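Local coordinates for protein 3',5'-cyclic-nucleotide phosphodiesterase 1 (Saccharomyces cerevisiae, PDB 4OJV) that belongs to the class-II cyclic-nucleotide phosphodiesterases of the metallo-hydrolase superfamily and holds a pair of zinc ions bridged by a water molecule, at residues 122-127 with 135-140; 127-132 with 162-167. All coordinates share one frame; numbering follows the deposited sequence.

Interaction 1: residues 122-127 with 135-140; sequences TDYYIT and SGLVVN
In the beta-alpha-beta unit made by strand 121-125, helix 135-140 and strand 153-157, Leu-137 of the helix lies against Tyr-124 of the strand and against Ile-126, two residues on. What joins them is chiefly a CH-pi interaction. Methyl CD1 of Leu-137 sits over the middle of the Tyr-124 ring, 3.5 Å from its centroid and only 12° off the ring normal, so all six ring carbons lie at similar range. With chi1 at 161°, CG of Leu-137 swings to the far side from the backbone N, which brings both methyls to the strand side. The side chain then forks: CD1 takes the tyrosine face, while CD2 goes to Ile-126 CD1, 4.1 Å away.

The far end of the ring is polar. Tyr-124 OH hydrogen-bonds one water at 2.7 Å, lying at the ring edge in its plane, and that water donates to Asn-140 OD1 at 2.8 Å. A second water binds the same hydroxyl and donates to Leu-137 O at 2.9 Å. Asn-140 OD1 also takes the backbone N-H of Met-44, and its ND2 reaches Pro-15 O and Glu-17 OE2 of the second subunit.

The two segments thus share no direct hydrogen bond: a methyl covers one face of the ring, and two water bridges tie its hydroxyl to the helix. The hydroxyl of a buried tyrosine finds partners in water, while Asn-140 passes the contact on to the second subunit.

Interaction 2: residues 127-132 with 162-167; sequences THPHLD and IDVLQK. With ZN (zinc ion), chain D; ZN (zinc ion), chain E.
Pro-129 meets Val-164 and Leu-165 of helix 159-169 on the side of its loop that faces away from the two zinc ions. Its CG comes within 3.5 Å of Val-164 CG1, and the two side chains cross at about a right angle. Val-164 swings CG1 opposite its backbone N (chi1 170°), which presents that methyl to the proline ring. Leu-165 adds a looser touch: CD2, the methyl branching off the extended line to CD1, lies 4.0 Å from Pro-129 CB.

The residues flanking the proline turn the other way, onto the metals, in the HxHxDH motif of this superfamily. With chi1 at 69°, CG of His-128 sits between the backbone N and the carbonyl carbon, which turns the ring to the zinc. That ring is held at both nitrogens. ND1 donates in the ring plane to Thr-127 OG1 at 3.0 Å, nearly straight at 163°. NE2 of His-128 binds the chain D zinc at 2.2 Å. His-130 uses the other nitrogen, ND1, for the same ion. Asp-132 splits its carboxylate: OD2 binds the chain E zinc at 2.1 Å, while OD1 accepts a hydrogen bond at 2.7 Å from the water bridging both ions. His-213 also binds the first ion, His-133 and His-326 the second, and Asp-244 both.

Behind the metal loop, Leu-165 lies on Leu-188 and Val-164 packs on Ile-174 of the second subunit, so the helix that receives Pro-129 also meets strand 186-190, outermost of its sheet in this chain, and the dimer partner.

The two contacts have centres about 10 Å apart, on the same side of the chain's centre, and share Thr-127. Their segments alternate along the chain: 122-127, 127-132, 135-140, then 162-167. Strand 121-125 therefore runs into the metal loop, which leads into helix 135-140; strand 153-157 follows, then helix 159-169. Strands 121-125, 153-157 and 186-190 are parallel neighbours in the eight-stranded mixed sheet. Interaction 1 closes the helix back onto the strand that feeds the loop, whereas interaction 2 packs the loop itself on the later helix. Both also touch the second subunit, and the zinc-binding loop itself forms part of the dimer interface.

Interaction 1: residues 122-127 with 135-140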
loop_
_atom_site.group_PDB
_atom_site.type_symbol
_atom_site.label_atom_id
_atom_site.label_comp_id
_atom_site.label_asym_id
_atom_site.label_seq_id
_atom_site.Cartn_x
_atom_site.Cartn_y
_atom_site.Cartn_z
ATOM N N THR A 122 5.636 -16.020 10.354
ATOM C CA THR A 122 4.731 -17.121 10.728
ATOM C C THR A 122 3.361 -16.617 11.192
ATOM O O THR A 122 2.320 -17.252 10.958
ATOM C CB THR A 122 5.327 -18.001 11.863
ATOM O OG1 THR A 122 5.584 -17.218 13.051
ATOM C CG2 THR A 122 6.600 -18.717 11.419
ATOM N N ASP A 123 3.374 -15.470 11.855
ATOM C CA ASP A 123 2.246 -15.019 12.648
ATOM C C ASP A 123 2.171 -13.503 12.567
ATOM O O ASP A 123 3.178 -12.815 12.742
ATOM C CB ASP A 123 2.418 -15.402 14.134
ATOM C CG ASP A 123 2.411 -16.912 14.394
ATOM O OD1 ASP A 123 1.343 -17.544 14.352
ATOM O OD2 ASP A 123 3.485 -17.434 14.726
ATOM N N TYR A 124 0.969 -12.992 12.324
ATOM C CA TYR A 124 0.669 -11.568 12.434
ATOM C C TYR A 124 -0.238 -11.353 13.633
ATOM O O TYR A 124 -1.185 -12.127 13.833
ATOM C CB TYR A 124 -0.094 -11.075 11.210
ATOM C CG TYR A 124 0.636 -11.054 9.892
ATOM C CD1 TYR A 124 0.811 -12.215 9.147
ATOM C CD2 TYR A 124 1.102 -9.855 9.362
ATOM C CE1 TYR A 124 1.455 -12.184 7.918
ATOM C CE2 TYR A 124 1.740 -9.813 8.130
ATOM C CZ TYR A 124 1.910 -10.982 7.420
ATOM O OH TYR A 124 2.513 -10.965 6.182
ATOM N N TYR A 125 0.029 -10.294 14.397
ATOM C CA TYR A 125 -0.861 -9.851 15.464
ATOM C C TYR A 125 -1.405 -8.505 15.031
ATOM O O TYR A 125 -0.687 -7.507 15.023
ATOM C CB TYR A 125 -0.100 -9.784 16.799
ATOM C CG TYR A 125 0.309 -11.163 17.256
ATOM C CD1 TYR A 125 1.517 -11.721 16.847
ATOM C CD2 TYR A 125 -0.541 -11.939 18.043
ATOM C CE1 TYR A 125 1.883 -13.001 17.239
ATOM C CE2 TYR A 125 -0.191 -13.218 18.430
ATOM C CZ TYR A 125 1.015 -13.742 18.019
ATOM O OH TYR A 125 1.382 -15.014 18.402
ATOM N N ILE A 126 -2.671 -8.489 14.632
ATOM C CA ILE A 126 -3.276 -7.305 14.031
ATOM C C ILE A 126 -4.028 -6.530 15.101
ATOM O O ILE A 126 -4.758 -7.121 15.906
ATOM C CB ILE A 126 -4.211 -7.698 12.855
ATOM C CG1 ILE A 126 -3.445 -8.522 11.802
ATOM C CG2 ILE A 126 -4.860 -6.462 12.230
ATOM C CD1 ILE A 126 -2.254 -7.827 11.162
ATOM N N THR A 127 -3.828 -5.214 15.121
ATOM C CA THR A 127 -4.428 -4.384 16.167
ATOM C C THR A 127 -5.861 -3.969 15.846
ATOM O O THR A 127 -6.715 -3.888 16.721
ATOM C CB THR A 127 -3.573 -3.131 16.453
ATOM O OG1 THR A 127 -3.558 -2.278 15.293
ATOM C CG2 THR A 127 -2.153 -3.519 16.891
ATOM N N SER A 135 -2.890 -3.703 4.607
ATOM C CA SER A 135 -2.710 -3.691 3.153
ATOM C C SER A 135 -1.565 -4.592 2.670
ATOM O O SER A 135 -1.712 -5.286 1.657
ATOM C CB SER A 135 -2.527 -2.262 2.656
ATOM O OG SER A 135 -1.447 -1.640 3.301
ATOM N N GLY A 136 -0.436 -4.590 3.385
ATOM C CA GLY A 136 0.683 -5.457 3.030
ATOM C C GLY A 136 0.394 -6.917 3.312
ATOM O O GLY A 136 0.665 -7.781 2.482
ATOM N N LEU A 137 -0.168 -7.202 4.484
ATOM C CA LEU A 137 -0.611 -8.549 4.796
ATOM C C LEU A 137 -1.449 -9.110 3.642
ATOM O O LEU A 137 -1.237 -10.237 3.190
ATOM C CB LEU A 137 -1.440 -8.527 6.089
ATOM C CG LEU A 137 -2.370 -9.712 6.361
ATOM C CD1 LEU A 137 -1.614 -11.014 6.584
ATOM C CD2 LEU A 137 -3.288 -9.406 7.538
ATOM N N VAL A 138 -2.416 -8.319 3.184
ATOM C CA VAL A 138 -3.320 -8.791 2.153
ATOM C C VAL A 138 -2.617 -8.957 0.805
ATOM O O VAL A 138 -2.648 -10.035 0.210
ATOM C CB VAL A 138 -4.541 -7.857 2.042
ATOM C CG1 VAL A 138 -5.393 -8.227 0.835
ATOM C CG2 VAL A 138 -5.372 -7.910 3.320
ATOM N N VAL A 139 -1.990 -7.900 0.316
ATOM C CA VAL A 139 -1.409 -7.987 -1.026
ATOM C C VAL A 139 -0.266 -9.013 -1.071
ATOM O O VAL A 139 -0.090 -9.702 -2.079
ATOM C CB VAL A 139 -1.016 -6.603 -1.559
ATOM C CG1 VAL A 139 -0.363 -6.721 -2.930
ATOM C CG2 VAL A 139 -2.248 -5.698 -1.629
ATOM N N ASN A 140 0.482 -9.152 0.032
ATOM C CA ASN A 140 1.591 -10.111 0.086
ATOM C C ASN A 140 1.107 -11.564 0.168
ATOM O O ASN A 140 1.870 -12.478 -0.135
ATOM C CB ASN A 140 2.501 -9.906 1.313
ATOM C CG ASN A 140 3.245 -8.575 1.368
ATOM O OD1 ASN A 140 3.801 -8.270 2.423
ATOM N ND2 ASN A 140 3.307 -7.819 0.286
HETATM O O HOH W 1 2.995 -8.586 5.094
HETATM O O HOH W 2 0.931 -12.005 3.785
#

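Interaction 2: residues 127-132 with 162-167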
loop_
_atom_site.group_PDB
_atom_site.type_symbol
_atom_site.label_atom_id
_atom_site.label_comp_id
_atom_site.label_asym_id
_atom_site.label_seq_id
_atom_site.Cartn_x
_atom_site.Cartn_y
_atom_site.Cartn_z
ATOM N N THR A 127 -3.828 -5.214 15.121
ATOM C CA THR A 127 -4.428 -4.384 16.167
ATOM C C THR A 127 -5.861 -3.969 15.846
ATOM O O THR A 127 -6.715 -3.888 16.721
ATOM C CB THR A 127 -3.573 -3.131 16.453
ATOM O OG1 THR A 127 -3.558 -2.278 15.293
ATOM C CG2 THR A 127 -2.153 -3.519 16.891
ATOM N N HIS A 128 -6.102 -3.663 14.579
ATOM C CA HIS A 128 -7.431 -3.311 14.089
ATOM C C HIS A 128 -7.419 -3.411 12.590
ATOM O O HIS A 128 -6.345 -3.396 11.988
ATOM C CB HIS A 128 -7.907 -1.944 14.604
ATOM C CG HIS A 128 -7.149 -0.745 14.053
ATOM N ND1 HIS A 128 -5.822 -0.531 14.257
ATOM C CD2 HIS A 128 -7.618 0.347 13.324
ATOM C CE1 HIS A 128 -5.472 0.654 13.689
ATOM N NE2 HIS A 128 -6.572 1.195 13.124
ATOM N N PRO A 129 -8.597 -3.541 11.958
ATOM C CA PRO A 129 -8.642 -3.881 10.539
ATOM C C PRO A 129 -8.718 -2.686 9.588
ATOM O O PRO A 129 -9.000 -2.862 8.410
ATOM C CB PRO A 129 -9.899 -4.741 10.446
ATOM C CG PRO A 129 -10.816 -4.096 11.438
ATOM C CD PRO A 129 -9.924 -3.692 12.588
ATOM N N HIS A 130 -8.411 -1.478 10.062
ATOM C CA HIS A 130 -8.276 -0.352 9.119
ATOM C C HIS A 130 -7.264 -0.699 8.059
ATOM O O HIS A 130 -6.233 -1.338 8.334
ATOM C CB HIS A 130 -7.845 0.944 9.796
ATOM C CG HIS A 130 -8.963 1.712 10.450
ATOM N ND1 HIS A 130 -8.733 2.646 11.424
ATOM C CD2 HIS A 130 -10.327 1.695 10.222
ATOM C CE1 HIS A 130 -9.918 3.180 11.787
ATOM N NE2 HIS A 130 -10.890 2.583 11.065
ATOM N N LEU A 131 -7.556 -0.277 6.831
ATOM C CA LEU A 131 -6.795 -0.741 5.678
ATOM C C LEU A 131 -5.277 -0.497 5.796
ATOM O O LEU A 131 -4.492 -1.333 5.331
ATOM C CB LEU A 131 -7.386 -0.156 4.386
ATOM C CG LEU A 131 -6.895 -0.766 3.061
ATOM C CD1 LEU A 131 -8.038 -0.839 2.049
ATOM C CD2 LEU A 131 -5.717 0.019 2.505
ATOM N N ASP A 132 -4.865 0.627 6.398
ATOM C CA ASP A 132 -3.437 0.930 6.560
ATOM C C ASP A 132 -2.701 -0.065 7.456
ATOM O O ASP A 132 -1.472 -0.109 7.438
ATOM C CB ASP A 132 -3.166 2.391 7.023
ATOM C CG ASP A 132 -3.855 2.750 8.364
ATOM O OD1 ASP A 132 -5.066 2.433 8.461
ATOM O OD2 ASP A 132 -3.247 3.339 9.346
ATOM N N ILE A 162 -10.772 -9.873 13.832
ATOM C CA ILE A 162 -10.888 -11.099 13.056
ATOM C C ILE A 162 -12.214 -11.190 12.303
ATOM O O ILE A 162 -12.248 -11.568 11.133
ATOM C CB ILE A 162 -10.641 -12.346 13.937
ATOM C CG1 ILE A 162 -9.194 -12.352 14.459
ATOM C CG2 ILE A 162 -10.983 -13.627 13.181
ATOM C CD1 ILE A 162 -8.119 -12.433 13.387
ATOM N N ASP A 163 -13.301 -10.809 12.973
ATOM C CA ASP A 163 -14.624 -10.879 12.349
ATOM C C ASP A 163 -14.687 -9.973 11.117
ATOM O O ASP A 163 -15.284 -10.327 10.099
ATOM C CB ASP A 163 -15.722 -10.511 13.354
ATOM C CG ASP A 163 -15.868 -11.531 14.482
ATOM O OD1 ASP A 163 -15.349 -12.661 14.371
ATOM O OD2 ASP A 163 -16.527 -11.186 15.484
ATOM N N VAL A 164 -14.054 -8.806 11.208
ATOM C CA VAL A 164 -14.029 -7.873 10.093
ATOM C C VAL A 164 -13.176 -8.406 8.946
ATOM O O VAL A 164 -13.556 -8.297 7.784
ATOM C CB VAL A 164 -13.550 -6.486 10.557
ATOM C CG1 VAL A 164 -13.280 -5.563 9.377
ATOM C CG2 VAL A 164 -14.598 -5.879 11.474
ATOM N N LEU A 165 -12.026 -9.003 9.255
ATOM C CA LEU A 165 -11.194 -9.572 8.193
ATOM C C LEU A 165 -11.946 -10.682 7.444
ATOM O O LEU A 165 -11.872 -10.778 6.211
ATOM C CB LEU A 165 -9.862 -10.088 8.750
ATOM C CG LEU A 165 -8.935 -9.020 9.335
ATOM C CD1 LEU A 165 -7.652 -9.669 9.828
ATOM C CD2 LEU A 165 -8.631 -7.891 8.358
ATOM N N GLN A 166 -12.685 -11.508 8.187
ATOM C CA GLN A 166 -13.410 -12.607 7.573
ATOM C C GLN A 166 -14.522 -12.082 6.662
ATOM O O GLN A 166 -14.688 -12.560 5.542
ATOM C CB GLN A 166 -13.972 -13.544 8.644
ATOM C CG GLN A 166 -14.498 -14.866 8.100
ATOM C CD GLN A 166 -13.375 -15.844 7.828
ATOM O OE1 GLN A 166 -12.720 -16.317 8.750
ATOM N NE2 GLN A 166 -13.141 -16.145 6.557
ATOM N N LYS A 167 -15.278 -11.103 7.151
ATOM C CA LYS A 167 -16.461 -10.629 6.437
ATOM C C LYS A 167 -16.132 -9.656 5.304
ATOM O O LYS A 167 -16.762 -9.677 4.246
ATOM C CB LYS A 167 -17.418 -9.961 7.422
ATOM C CG LYS A 167 -18.729 -9.495 6.816
ATOM C CD LYS A 167 -19.717 -9.065 7.888
ATOM C CE LYS A 167 -20.945 -8.419 7.264
ATOM N NZ LYS A 167 -21.539 -9.227 6.162
HETATM ZN ZN ZN D . -6.883 3.237 12.434
HETATM ZN ZN ZN E . -3.748 3.674 11.400
HETATM O O HOH W 3 -5.666 3.232 10.964
#